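Local coordinates for hypothetical protein (Geobacillus stearothermophilus, PDB 1SFS) that is of unknown function but carries a glycoside hydrolase-like domain and may be a bacterial lysozyme or a related cell-wall hydrolase, at residues V38-Q41 / L42-V46; W184-A187 / P188-G191; I138-W141 / V142-Y146; G161-A164 / A165-E169. All blocks are in the same frame, centred on the assembly; numbering follows the deposited sequence. Where two conformers were deposited one is given.

Contact 1 of 4, residues V38-Q41 / L42-V46; sequences VTDQ and LFQCV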
ATOM      1  N   VAL A  38      -6.115 -10.138  10.035  1.00 10.16           N
ATOM      2  CA  VAL A  38      -7.010  -9.417  10.934  1.00 10.21           C
ATOM      3  C   VAL A  38      -8.015 -10.408  11.484  1.00 11.14           C
ATOM      4  O   VAL A  38      -9.036 -10.655  10.866  1.00 15.77           O
ATOM      5  CB  VAL A  38      -7.713  -8.277  10.228  1.00 10.35           C
ATOM      6  CG1 VAL A  38      -8.475  -7.435  11.252  1.00 12.64           C
ATOM      7  CG2 VAL A  38      -6.742  -7.382   9.487  1.00 11.15           C
ATOM      8  N   THR A  39      -7.777 -10.933  12.636  1.00  9.82           N
ATOM      9  CA  THR A  39      -8.762 -11.671  13.414  1.00  9.54           C
ATOM     10  C   THR A  39      -9.584 -10.682  14.190  1.00  9.57           C
ATOM     11  O   THR A  39      -9.236  -9.504  14.351  1.00 10.12           O
ATOM     12  CB  THR A  39      -8.016 -12.625  14.371  1.00 10.95           C
ATOM     13  OG1 THR A  39      -7.267 -11.797  15.252  1.00 12.36           O
ATOM     14  CG2 THR A  39      -7.192 -13.665  13.625  1.00 12.95           C
ATOM     15  N   ASP A  40     -10.695 -11.153  14.754  1.00 10.35           N
ATOM     16  CA  ASP A  40     -11.465 -10.270  15.634  1.00 10.84           C
ATOM     17  C   ASP A  40     -10.631  -9.797  16.793  1.00 10.13           C
ATOM     18  O   ASP A  40     -10.705  -8.639  17.202  1.00 11.46           O
ATOM     19  CB  ASP A  40     -12.736 -10.909  16.176  1.00 13.63           C
ATOM     20  CG  ASP A  40     -13.578  -9.868  16.958  1.00 16.37           C
ATOM     21  OD1 ASP A  40     -14.065  -8.875  16.385  1.00 19.86           O
ATOM     22  OD2 ASP A  40     -13.811 -10.031  18.183  1.00 20.22           O
ATOM     23  N   GLN A  41      -9.794 -10.706  17.314  0.61  9.80           N
ATOM     24  CA  GLN A  41      -8.894 -10.348  18.427  0.61 10.14           C
ATOM     25  C   GLN A  41      -7.969  -9.193  18.060  0.61 10.23           C
ATOM     26  O   GLN A  41      -7.862  -8.259  18.864  0.61 11.46           O
ATOM     27  CB  GLN A  41      -8.147 -11.564  18.946  0.61 11.25           C
ATOM     28  CG  GLN A  41      -9.057 -12.418  19.823  0.61 10.06           C
ATOM     29  CD  GLN A  41      -9.358 -11.995  21.237  0.61 15.40           C
ATOM     30  OE1 GLN A  41      -8.923 -10.940  21.683  0.61 21.71           O
ATOM     31  NE2 GLN A  41     -10.097 -12.761  22.052  0.61 16.92           N
ATOM     32  N   LEU A  42      -7.361  -9.215  16.884  1.00  9.88           N
ATOM     33  CA  LEU A  42      -6.449  -8.152  16.485  1.00 10.01           C
ATOM     34  C   LEU A  42      -7.235  -6.880  16.227  1.00  9.65           C
ATOM     35  O   LEU A  42      -6.792  -5.793  16.595  1.00 10.87           O
ATOM     36  CB  LEU A  42      -5.634  -8.562  15.260  1.00 10.38           C
ATOM     37  CG  LEU A  42      -4.624  -7.541  14.755  1.00 10.61           C
ATOM     38  CD1 LEU A  42      -3.630  -7.093  15.811  1.00 15.09           C
ATOM     39  CD2 LEU A  42      -3.889  -8.068  13.570  1.00 12.25           C
ATOM     40  N   PHE A  43      -8.390  -6.963  15.570  1.00  9.35           N
ATOM     41  CA  PHE A  43      -9.225  -5.759  15.367  1.00  9.79           C
ATOM     42  C   PHE A  43      -9.569  -5.152  16.673  1.00  9.87           C
ATOM     43  O   PHE A  43      -9.481  -3.901  16.812  1.00 11.20           O
ATOM     44  CB  PHE A  43     -10.462  -6.132  14.510  1.00 10.23           C
ATOM     45  CG  PHE A  43     -11.395  -4.961  14.415  1.00 10.25           C
ATOM     46  CD1 PHE A  43     -11.202  -3.877  13.600  1.00 11.77           C
ATOM     47  CD2 PHE A  43     -12.526  -4.943  15.236  1.00 12.68           C
ATOM     48  CE1 PHE A  43     -12.066  -2.746  13.610  1.00 12.12           C
ATOM     49  CE2 PHE A  43     -13.396  -3.883  15.288  1.00 14.21           C
ATOM     50  CZ  PHE A  43     -13.114  -2.822  14.491  1.00 13.91           C
ATOM     51  N   GLN A  44     -10.032  -5.929  17.617  1.00 10.98           N
ATOM     52  CA  GLN A  44     -10.416  -5.343  18.919  1.00 12.64           C
ATOM     53  C   GLN A  44      -9.238  -4.753  19.635  1.00 13.16           C
ATOM     54  O   GLN A  44      -9.421  -3.725  20.323  1.00 15.31           O
ATOM     55  CB  GLN A  44     -11.123  -6.427  19.754  1.00 14.44           C
ATOM     56  CG  GLN A  44     -12.426  -6.955  19.175  1.00 13.73           C
ATOM     57  CD  GLN A  44     -13.525  -5.975  18.847  1.00 15.40           C
ATOM     58  OE1 GLN A  44     -13.569  -4.862  19.386  1.00 18.36           O
ATOM     59  NE2 GLN A  44     -14.401  -6.300  17.904  1.00 17.54           N
ATOM     60  N   CYS A  45      -8.050  -5.335  19.527  1.00 12.95           N
ATOM     61  CA  CYS A  45      -6.851  -4.722  20.101  1.00 14.37           C
ATOM     62  C   CYS A  45      -6.688  -3.328  19.561  1.00 12.84           C
ATOM     63  O   CYS A  45      -6.514  -2.354  20.296  1.00 14.99           O
ATOM     64  CB  CYS A  45      -5.571  -5.523  19.803  1.00 16.35           C
ATOM     65  SG  CYS A  45      -4.035  -4.917  20.538  1.00 20.43           S
ATOM     66  N   VAL A  46      -6.706  -3.213  18.252  1.00 11.87           N
ATOM     67  CA  VAL A  46      -6.530  -1.892  17.642  1.00 11.68           C
ATOM     68  C   VAL A  46      -7.625  -0.914  18.067  1.00 12.49           C
ATOM     69  O   VAL A  46      -7.374   0.197  18.467  1.00 13.73           O
ATOM     70  CB  VAL A  46      -6.427  -2.023  16.125  1.00 10.95           C
ATOM     71  CG1 VAL A  46      -6.419  -0.662  15.452  1.00 12.29           C
ATOM     72  CG2 VAL A  46      -5.159  -2.778  15.721  1.00 11.89           C
TER

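Contact 2 of 4, residues W184-A187 / P188-G191; sequences WSAA and PRPG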
ATOM      1  N   TRP A 184       1.788   5.514  -1.521  1.00  6.41           N
ATOM      2  CA  TRP A 184       1.762   5.332  -0.083  1.00  6.48           C
ATOM      3  C   TRP A 184       3.196   5.550   0.385  1.00  6.38           C
ATOM      4  O   TRP A 184       4.067   4.724   0.125  1.00  7.64           O
ATOM      5  CB  TRP A 184       1.244   3.924   0.235  1.00  6.69           C
ATOM      6  CG  TRP A 184       1.162   3.548   1.683  1.00  7.17           C
ATOM      7  CD1 TRP A 184       1.445   4.270   2.800  1.00  7.29           C
ATOM      8  CD2 TRP A 184       0.748   2.260   2.121  1.00  7.47           C
ATOM      9  NE1 TRP A 184       1.209   3.511   3.923  1.00  8.21           N
ATOM     10  CE2 TRP A 184       0.797   2.279   3.545  1.00  8.01           C
ATOM     11  CE3 TRP A 184       0.344   1.114   1.453  1.00  9.72           C
ATOM     12  CZ2 TRP A 184       0.451   1.163   4.309  1.00  9.55           C
ATOM     13  CZ3 TRP A 184       0.018   0.025   2.214  1.00 13.33           C
ATOM     14  CH2 TRP A 184       0.074   0.063   3.619  1.00 12.47           C
ATOM     15  N   SER A 185       3.442   6.696   1.019  1.00  7.01           N
ATOM     16  CA  SER A 185       4.783   7.072   1.405  1.00  7.22           C
ATOM     17  C   SER A 185       5.135   6.555   2.780  1.00  7.88           C
ATOM     18  O   SER A 185       4.351   6.711   3.728  1.00  8.87           O
ATOM     19  CB  SER A 185       4.877   8.602   1.402  1.00  8.64           C
ATOM     20  OG  SER A 185       6.174   8.962   1.815  1.00  9.70           O
ATOM     21  N   ALA A 186       6.331   5.994   2.909  1.00  8.67           N
ATOM     22  CA  ALA A 186       6.882   5.491   4.145  1.00 10.41           C
ATOM     23  C   ALA A 186       7.805   6.457   4.854  1.00 10.63           C
ATOM     24  O   ALA A 186       8.586   6.043   5.700  1.00 14.53           O
ATOM     25  CB  ALA A 186       7.607   4.167   3.874  1.00 13.82           C
ATOM     26  N   ALA A 187       7.696   7.753   4.579  1.00 10.58           N
ATOM     27  CA  ALA A 187       8.528   8.761   5.235  1.00 11.62           C
ATOM     28  C   ALA A 187       7.771  10.065   5.338  1.00 10.68           C
ATOM     29  O   ALA A 187       6.927  10.344   4.460  1.00 10.76           O
ATOM     30  CB  ALA A 187       9.786   9.020   4.376  1.00 14.12           C
ATOM     31  N   PRO A 188       8.089  10.906   6.299  1.00 11.96           N
ATOM     32  CA  PRO A 188       8.936  10.587   7.462  1.00 12.78           C
ATOM     33  C   PRO A 188       8.181   9.685   8.411  1.00 12.21           C
ATOM     34  O   PRO A 188       6.985   9.396   8.224  1.00 12.24           O
ATOM     35  CB  PRO A 188       9.204  11.981   8.080  1.00 15.16           C
ATOM     36  CG  PRO A 188       7.953  12.714   7.759  1.00 15.14           C
ATOM     37  CD  PRO A 188       7.514  12.265   6.387  1.00 12.75           C
ATOM     38  N   ARG A 189       8.845   9.232   9.452  1.00 13.08           N
ATOM     39  CA  ARG A 189       8.303   8.243  10.354  1.00 13.36           C
ATOM     40  C   ARG A 189       8.458   8.685  11.797  1.00 13.48           C
ATOM     41  O   ARG A 189       9.346   8.221  12.545  1.00 15.08           O
ATOM     42  CB  ARG A 189       9.054   6.927  10.106  1.00 15.87           C
ATOM     43  CG  ARG A 189       8.452   5.712  10.730  1.00 16.82           C
ATOM     44  CD  ARG A 189       9.220   4.405  10.429  1.00 18.04           C
ATOM     45  NE  ARG A 189       9.258   4.235   9.006  1.00 16.44           N
ATOM     46  CZ  ARG A 189      10.240   3.814   8.244  1.00 18.27           C
ATOM     47  NH1 ARG A 189      11.388   3.398   8.753  1.00 27.66           N
ATOM     48  NH2 ARG A 189      10.013   3.799   6.931  1.00 18.50           N
ATOM     49  N   PRO A 190       7.664   9.658  12.239  1.00 13.03           N
ATOM     50  CA  PRO A 190       7.787  10.170  13.615  1.00 15.07           C
ATOM     51  C   PRO A 190       7.439   9.125  14.663  1.00 14.87           C
ATOM     52  O   PRO A 190       7.946   9.260  15.772  1.00 18.23           O
ATOM     53  CB  PRO A 190       6.791  11.327  13.641  1.00 15.70           C
ATOM     54  CG  PRO A 190       5.769  11.019  12.556  1.00 14.12           C
ATOM     55  CD  PRO A 190       6.646  10.392  11.485  1.00 12.71           C
ATOM     56  N   GLY A 191       6.667   8.102  14.345  1.00 13.90           N
ATOM     57  CA  GLY A 191       6.376   7.025  15.276  1.00 14.93           C
ATOM     58  C   GLY A 191       4.902   6.775  15.424  1.00 12.94           C
ATOM     59  O   GLY A 191       4.045   7.641  15.162  1.00 12.88           O
TER

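Contact 3 of 4, residues I138-W141 / V142-Y146; sequences IAAW and VETLY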
ATOM      1  N   ILE A 138       8.574   0.400 -12.818  1.00  7.77           N
ATOM      2  CA  ILE A 138       7.430   1.237 -12.462  1.00  7.56           C
ATOM      3  C   ILE A 138       6.502   1.390 -13.654  1.00  7.46           C
ATOM      4  O   ILE A 138       5.271   1.270 -13.513  1.00  8.09           O
ATOM      5  CB  ILE A 138       7.880   2.568 -11.901  1.00  7.84           C
ATOM      6  CG1 ILE A 138       8.614   2.392 -10.587  1.00  9.26           C
ATOM      7  CG2 ILE A 138       6.696   3.524 -11.746  1.00  8.90           C
ATOM      8  CD1 ILE A 138       9.171   3.626  -9.957  1.00 11.20           C
ATOM      9  N   ALA A 139       7.046   1.662 -14.828  1.00  8.07           N
ATOM     10  CA  ALA A 139       6.237   1.736 -16.032  1.00  8.15           C
ATOM     11  C   ALA A 139       5.453   0.461 -16.248  1.00  7.98           C
ATOM     12  O   ALA A 139       4.260   0.522 -16.573  1.00  8.62           O
ATOM     13  CB  ALA A 139       7.134   2.005 -17.256  1.00 10.08           C
ATOM     14  N   ALA A 140       6.107  -0.699 -16.120  1.00  8.05           N
ATOM     15  CA  ALA A 140       5.406  -1.956 -16.342  1.00  8.76           C
ATOM     16  C   ALA A 140       4.307  -2.170 -15.326  1.00  8.27           C
ATOM     17  O   ALA A 140       3.240  -2.702 -15.662  1.00  8.86           O
ATOM     18  CB  ALA A 140       6.405  -3.116 -16.292  1.00  9.95           C
ATOM     19  N   TRP A 141       4.559  -1.843 -14.074  1.00  7.81           N
ATOM     20  CA  TRP A 141       3.504  -1.984 -13.044  1.00  8.04           C
ATOM     21  C   TRP A 141       2.282  -1.212 -13.429  1.00  8.10           C
ATOM     22  O   TRP A 141       1.151  -1.706 -13.443  1.00  9.16           O
ATOM     23  CB  TRP A 141       4.130  -1.588 -11.698  1.00  8.29           C
ATOM     24  CG  TRP A 141       3.136  -1.619 -10.549  1.00  7.16           C
ATOM     25  CD1 TRP A 141       2.535  -0.557  -9.999  1.00  7.91           C
ATOM     26  CD2 TRP A 141       2.714  -2.770  -9.820  1.00  7.38           C
ATOM     27  NE1 TRP A 141       1.691  -0.957  -8.974  1.00  8.03           N
ATOM     28  CE2 TRP A 141       1.802  -2.292  -8.844  1.00  7.28           C
ATOM     29  CE3 TRP A 141       3.012  -4.130  -9.865  1.00  8.60           C
ATOM     30  CZ2 TRP A 141       1.175  -3.169  -7.951  1.00  8.44           C
ATOM     31  CZ3 TRP A 141       2.387  -4.962  -8.964  1.00  9.93           C
ATOM     32  CH2 TRP A 141       1.487  -4.470  -8.024  1.00  9.54           C
ATOM     33  N   VAL A 142       2.493   0.073 -13.771  1.00  7.81           N
ATOM     34  CA  VAL A 142       1.391   0.939 -14.154  1.00  8.36           C
ATOM     35  C   VAL A 142       0.706   0.461 -15.417  1.00  8.59           C
ATOM     36  O   VAL A 142      -0.533   0.339 -15.493  1.00  9.54           O
ATOM     37  CB  VAL A 142       1.927   2.378 -14.313  1.00  8.92           C
ATOM     38  CG1 VAL A 142       0.905   3.292 -14.970  1.00 10.99           C
ATOM     39  CG2 VAL A 142       2.348   2.924 -12.955  1.00  9.49           C
ATOM     40  N   GLU A 143       1.442   0.192 -16.502  0.54  8.78           N
ATOM     41  CA  GLU A 143       0.849  -0.101 -17.812  0.54  9.35           C
ATOM     42  C   GLU A 143       0.179  -1.452 -17.794  0.54  9.91           C
ATOM     43  O   GLU A 143      -0.859  -1.656 -18.466  0.54 12.21           O
ATOM     44  CB  GLU A 143       1.881  -0.021 -18.936  0.54  9.64           C
ATOM     45  CG  GLU A 143       2.522   1.322 -19.178  0.54  9.81           C
ATOM     46  CD  GLU A 143       3.583   1.321 -20.268  0.54 13.28           C
ATOM     47  OE1 GLU A 143       4.692   1.738 -19.962  0.54 11.70           O
ATOM     48  OE2 GLU A 143       3.156   1.027 -21.442  0.54 19.56           O
ATOM     49  N   THR A 144       0.727  -2.425 -17.075  1.00  9.19           N
ATOM     50  CA  THR A 144       0.145  -3.732 -17.058  1.00 10.31           C
ATOM     51  C   THR A 144      -1.172  -3.748 -16.309  1.00 10.18           C
ATOM     52  O   THR A 144      -2.118  -4.477 -16.662  1.00 11.21           O
ATOM     53  CB  THR A 144       1.131  -4.748 -16.449  1.00 10.35           C
ATOM     54  OG1 THR A 144       2.349  -4.695 -17.178  1.00 11.73           O
ATOM     55  CG2 THR A 144       0.629  -6.201 -16.522  1.00 14.07           C
ATOM     56  N   LEU A 145      -1.267  -2.920 -15.261  0.56  9.68           N
ATOM     57  CA  LEU A 145      -2.499  -2.863 -14.487  0.56  9.20           C
ATOM     58  C   LEU A 145      -3.637  -2.238 -15.292  0.56 10.17           C
ATOM     59  O   LEU A 145      -4.774  -2.658 -15.120  0.56  9.09           O
ATOM     60  CB  LEU A 145      -2.304  -2.122 -13.171  0.56  8.01           C
ATOM     61  CG  LEU A 145      -1.669  -2.993 -12.073  0.56 11.76           C
ATOM     62  CD1 LEU A 145      -1.759  -2.325 -10.695  0.56 14.57           C
ATOM     63  CD2 LEU A 145      -2.318  -4.300 -11.997  0.56 11.66           C
ATOM     64  N   TYR A 146      -3.380  -1.247 -16.117  1.00 11.82           N
ATOM     65  CA  TYR A 146      -4.480  -0.442 -16.712  1.00 12.82           C
ATOM     66  C   TYR A 146      -5.595  -1.281 -17.320  1.00 13.41           C
ATOM     67  O   TYR A 146      -6.751  -1.026 -16.958  1.00 15.81           O
ATOM     68  CB  TYR A 146      -3.951   0.550 -17.737  1.00 14.64           C
ATOM     69  CG  TYR A 146      -5.030   1.528 -18.151  1.00 14.09           C
ATOM     70  CD1 TYR A 146      -5.360   2.652 -17.409  1.00 15.29           C
ATOM     71  CD2 TYR A 146      -5.728   1.279 -19.317  1.00 15.04           C
ATOM     72  CE1 TYR A 146      -6.361   3.528 -17.794  1.00 14.59           C
ATOM     73  CE2 TYR A 146      -6.709   2.154 -19.724  1.00 15.17           C
ATOM     74  CZ  TYR A 146      -7.016   3.278 -18.959  1.00 14.20           C
ATOM     75  OH  TYR A 146      -7.991   4.089 -19.446  1.00 17.99           O
TER

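Contact 4 of 4, residues G161-A164 / A165-E169; sequences GDFA and AAYCE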
ATOM      1  N   GLY A 161      16.887   5.516  -1.008  1.00 15.43           N
ATOM      2  CA  GLY A 161      16.956   4.532  -2.071  1.00 14.51           C
ATOM      3  C   GLY A 161      16.472   5.074  -3.376  1.00 11.73           C
ATOM      4  O   GLY A 161      16.177   6.271  -3.525  1.00 13.72           O
ATOM      5  N   ASP A 162      16.377   4.196  -4.336  1.00 11.67           N
ATOM      6  CA  ASP A 162      16.187   4.482  -5.738  1.00 13.32           C
ATOM      7  C   ASP A 162      14.781   4.935  -6.129  1.00 10.12           C
ATOM      8  O   ASP A 162      14.609   5.350  -7.294  1.00 11.24           O
ATOM      9  CB  ASP A 162      16.552   3.194  -6.518  1.00 17.76           C
ATOM     10  CG  ASP A 162      17.927   2.633  -6.734  1.00 22.33           C
ATOM     11  OD1 ASP A 162      18.119   1.413  -7.235  1.00 22.23           O
ATOM     12  OD2 ASP A 162      18.847   3.421  -6.458  1.00 25.94           O
ATOM     13  N   PHE A 163      13.792   4.771  -5.290  1.00  9.54           N
ATOM     14  CA  PHE A 163      12.412   4.961  -5.744  1.00  8.98           C
ATOM     15  C   PHE A 163      12.161   6.330  -6.350  1.00  8.70           C
ATOM     16  O   PHE A 163      11.547   6.431  -7.427  1.00  9.42           O
ATOM     17  CB  PHE A 163      11.412   4.684  -4.636  1.00  8.90           C
ATOM     18  CG  PHE A 163      10.004   5.017  -5.061  1.00  8.48           C
ATOM     19  CD1 PHE A 163       9.300   4.127  -5.851  1.00  8.50           C
ATOM     20  CD2 PHE A 163       9.413   6.204  -4.698  1.00  9.98           C
ATOM     21  CE1 PHE A 163       8.003   4.451  -6.283  1.00  9.13           C
ATOM     22  CE2 PHE A 163       8.151   6.525  -5.157  1.00  9.76           C
ATOM     23  CZ  PHE A 163       7.421   5.655  -5.929  1.00  9.30           C
ATOM     24  N   ALA A 164      12.507   7.393  -5.653  1.00  9.34           N
ATOM     25  CA  ALA A 164      12.046   8.710  -6.108  1.00  9.83           C
ATOM     26  C   ALA A 164      12.579   9.043  -7.517  1.00  9.86           C
ATOM     27  O   ALA A 164      11.802   9.542  -8.336  1.00 10.33           O
ATOM     28  CB  ALA A 164      12.450   9.773  -5.104  1.00 12.65           C
ATOM     29  N   ALA A 165      13.842   8.793  -7.769  1.00 10.14           N
ATOM     30  CA  ALA A 165      14.388   9.090  -9.090  1.00 10.50           C
ATOM     31  C   ALA A 165      13.755   8.205 -10.138  1.00  9.32           C
ATOM     32  O   ALA A 165      13.501   8.657 -11.274  1.00 10.20           O
ATOM     33  CB  ALA A 165      15.915   9.008  -9.084  1.00 13.47           C
ATOM     34  N   ALA A 166      13.554   6.913  -9.843  1.00  8.76           N
ATOM     35  CA  ALA A 166      12.930   6.004 -10.782  1.00  8.62           C
ATOM     36  C   ALA A 166      11.519   6.446 -11.142  1.00  7.49           C
ATOM     37  O   ALA A 166      11.107   6.419 -12.295  1.00  7.74           O
ATOM     38  CB  ALA A 166      12.938   4.588 -10.204  1.00 10.02           C
ATOM     39  N   TYR A 167      10.753   6.834 -10.108  1.00  7.28           N
ATOM     40  CA  TYR A 167       9.419   7.303 -10.297  1.00  6.72           C
ATOM     41  C   TYR A 167       9.394   8.549 -11.152  1.00  6.83           C
ATOM     42  O   TYR A 167       8.608   8.671 -12.089  1.00  7.15           O
ATOM     43  CB  TYR A 167       8.740   7.541  -8.896  1.00  7.56           C
ATOM     44  CG  TYR A 167       7.393   8.178  -9.034  1.00  7.24           C
ATOM     45  CD1 TYR A 167       6.246   7.436  -9.348  1.00  7.34           C
ATOM     46  CD2 TYR A 167       7.268   9.553  -8.892  1.00  7.16           C
ATOM     47  CE1 TYR A 167       5.021   8.077  -9.493  1.00  7.39           C
ATOM     48  CE2 TYR A 167       6.058  10.179  -9.077  1.00  7.58           C
ATOM     49  CZ  TYR A 167       4.933   9.441  -9.365  1.00  7.53           C
ATOM     50  OH  TYR A 167       3.709  10.044  -9.584  1.00  8.22           O
ATOM     51  N   CYS A 168      10.251   9.528 -10.830  1.00  7.05           N
ATOM     52  CA  CYS A 168      10.226  10.795 -11.595  1.00  7.27           C
ATOM     53  C   CYS A 168      10.673  10.556 -13.038  1.00  7.02           C
ATOM     54  O   CYS A 168      10.102  11.194 -13.946  1.00  7.68           O
ATOM     55  CB  CYS A 168      10.987  11.867 -10.910  1.00  9.26           C
ATOM     56  SG  CYS A 168      10.178  12.414  -9.346  1.00 13.27           S
ATOM     57  N   GLU A 169      11.624   9.653 -13.292  1.00  7.16           N
ATOM     58  CA  GLU A 169      11.971   9.329 -14.663  1.00  7.50           C
ATOM     59  C   GLU A 169      10.786   8.690 -15.349  1.00  7.20           C
ATOM     60  O   GLU A 169      10.455   9.019 -16.511  1.00  8.12           O
ATOM     61  CB  GLU A 169      13.183   8.416 -14.700  1.00  7.65           C
ATOM     62  CG  GLU A 169      13.464   7.865 -16.071  1.00  9.40           C
ATOM     63  CD  GLU A 169      14.627   6.917 -16.189  1.00 10.81           C
ATOM     64  OE1 GLU A 169      14.776   6.325 -17.319  1.00 12.60           O
ATOM     65  OE2 GLU A 169      15.411   6.798 -15.225  1.00 13.80           O
TER
HETATM   66  O   HOH W   1      15.941   8.149  -5.728  1.00 18.83           O

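Contact 1 of 4, residues V38-Q41 / L42-V46
T39 and L42 meet where the chain enters helix 40-49: T39 OG1 takes the N-H of L42 at 3.1 Å, a nearly straight bond. The hydroxyl can do this because chi1 of 63° tucks it between its own backbone N and carbonyl carbon, which points OG1 at the N-H of L42. Next along the chain, D40 crosses obliquely with Q44, one turn further on. Q44 bends at chi2, and its NE2 gives a hydrogen to D40 OD1 over 3.0 Å; the bond lies almost in the amide plane but 29° out of the carboxylate plane, on the syn side. Q44 CG rides against the same carboxylate, 3.5 Å from D40 OD2. Just before the cap, V38 CG1 touches F43 CB at 4.0 Å, an apolar contact.

The second shell fixes these groups. D40 OD1 also bonds Y81 OH, and Q44 OE1 takes R47 NE, so both ends of the Q44 amide are used; the F43 ring stacks on Y81. The backbone joins in with F43 N to T39 O at 2.9 Å and Q44 N to D40 O at 2.8 Å, while the disulfide from C45 to C224 ties the helix to a distant part of the chain. Altogether this is a threonine N-cap opening the helix of a beta-alpha-beta unit, between the parallel strands 29-33 and 55-59.

Contact 2 of 4, residues W184-A187 / P188-G191
R189 reaches back to A186 across a cis-proline turn, A187-P188, which carries the chain off the end of parallel strand 182-185 into the loop leading to strand 211-218. The cis peptide accounts for the close approach of the alpha carbons, A187 CA and P188 CA being 2.9 Å apart.

Apolar contact is slight. A187 CB lies 4.4 Å from P188 CD, and the same methyl also packs against D157 and T159 of a neighbouring loop.

Among the polar contacts, S185 OG hydrogen-bonds A204 O and lies 3.1 Å from A187 O, the carbonyl oxygen of the cis peptide. P188 O accepts from W215 NE1 of strand 211-218.

Charge enters through R189. Its chain runs extended to CD, then bends at chi3 (-59°), and this kink brings the guanidinium back toward A186. The methyl of A186 sits at the guanidinium edge, in its plane, while NH2 of R219 comes close to NH2 of R189, a pairing of like charges. The bond made here is weak: R189 NH2 approaches A186 O obliquely at 2.9 Å, with an N-H...O angle of just 129°.

Contact 3 of 4, residues I138-W141 / V142-Y146
With chi1 at 177°, W141 throws its indole out anti to the backbone N, and L145, one turn later, sets CG anti to the carbonyl carbon (chi1 -81°). The two side chains therefore run side by side, pointing the same way, and in the conformer given, one of two for this leucine, L145 CD1 settles over one face of the indole toward its rim, 4.0 Å from W141 CE2. An alanine here removes the indole and would probably leave L145 CD1 without its apolar partner, a gap against strand 151-156, and G153 O without its weak bond from NE1.

On another side of the helix, T144 doubles back on its own turn. Its OG1 gives its hydrogen to A140 O at 2.7 Å, while T144 N reaches the same oxygen at 2.9 Å; the two donors come from opposite faces of the carbonyl plane, so one oxygen is gripped twice by one residue. V142 CG2 lies 3.4 Å from I138 O, the oxygen that accepts from V142 N in a nearly straight backbone bond.

Helix 135-145 links parallel strands 122-126 and 151-156. W141, V142 and L145 lean on P152 of the latter strand, A140, T144 and L145 meet helix 98-114, and I138 packs against helix 163-173.

Contact 4 of 4, residues G161-A164 / A165-E169
F163 and Y167 stand one turn apart and lie side by side, pointing the same way. Their rings are near parallel, 23° between planes, but slid so far apart, with centroids 5.7 Å from each other, that they barely overlap. What touches the F163 ring instead is the Y167 methylene: CB sits over one face toward its rim, 4.1 Å from the centroid, a CH-pi contact in which Y167 CB comes within 3.8 Å of F163 CZ. Both residues hold CG anti to the backbone N (chi1 174° in each), and this shared torsion keeps the rings alongside. Replacing F163 by an alanine would probably strip Y167 CB of its aromatic partner and leave a gap facing L154 and A156.

Y167 OH bonds S209 O, so the phenol is held at its far end as well. Elsewhere on the helix, C168 SG lies 3.5 Å from A164 O and forms a disulfide to C208. A water links G161 O to A165 N at the exposed start, and A166 N bonds D162 O at 3.2 Å.

The arrangement is an i to i+4 aromatic pair on the first turns of an amphipathic helix, with its rings turned inward onto parallel strand 151-156 of the glycoside hydrolase-like domain.

In the fold
Along the chain the order is contact 1, contact 3, contact 4, contact 2. Contact 1, at the start of helix 40-49, lies on the opposite side of the molecule from contacts 3 and 4, with centres about 34 and 36 Å away. Contacts 3 and 4 are neighbours, their centres about 15 Å apart: I138 CD1 reaches Y167 N at 3.6 Å, so helices 135-145 and 163-173 pack together, and both lie against strand 151-156. Contact 2 starts at the end of the adjacent strand 182-185 and runs into the loop after it, its centre about 17 Å from contact 4, without touching it. All four sit around one mixed, mostly parallel sheet, three on helices packed against it and one at a strand end.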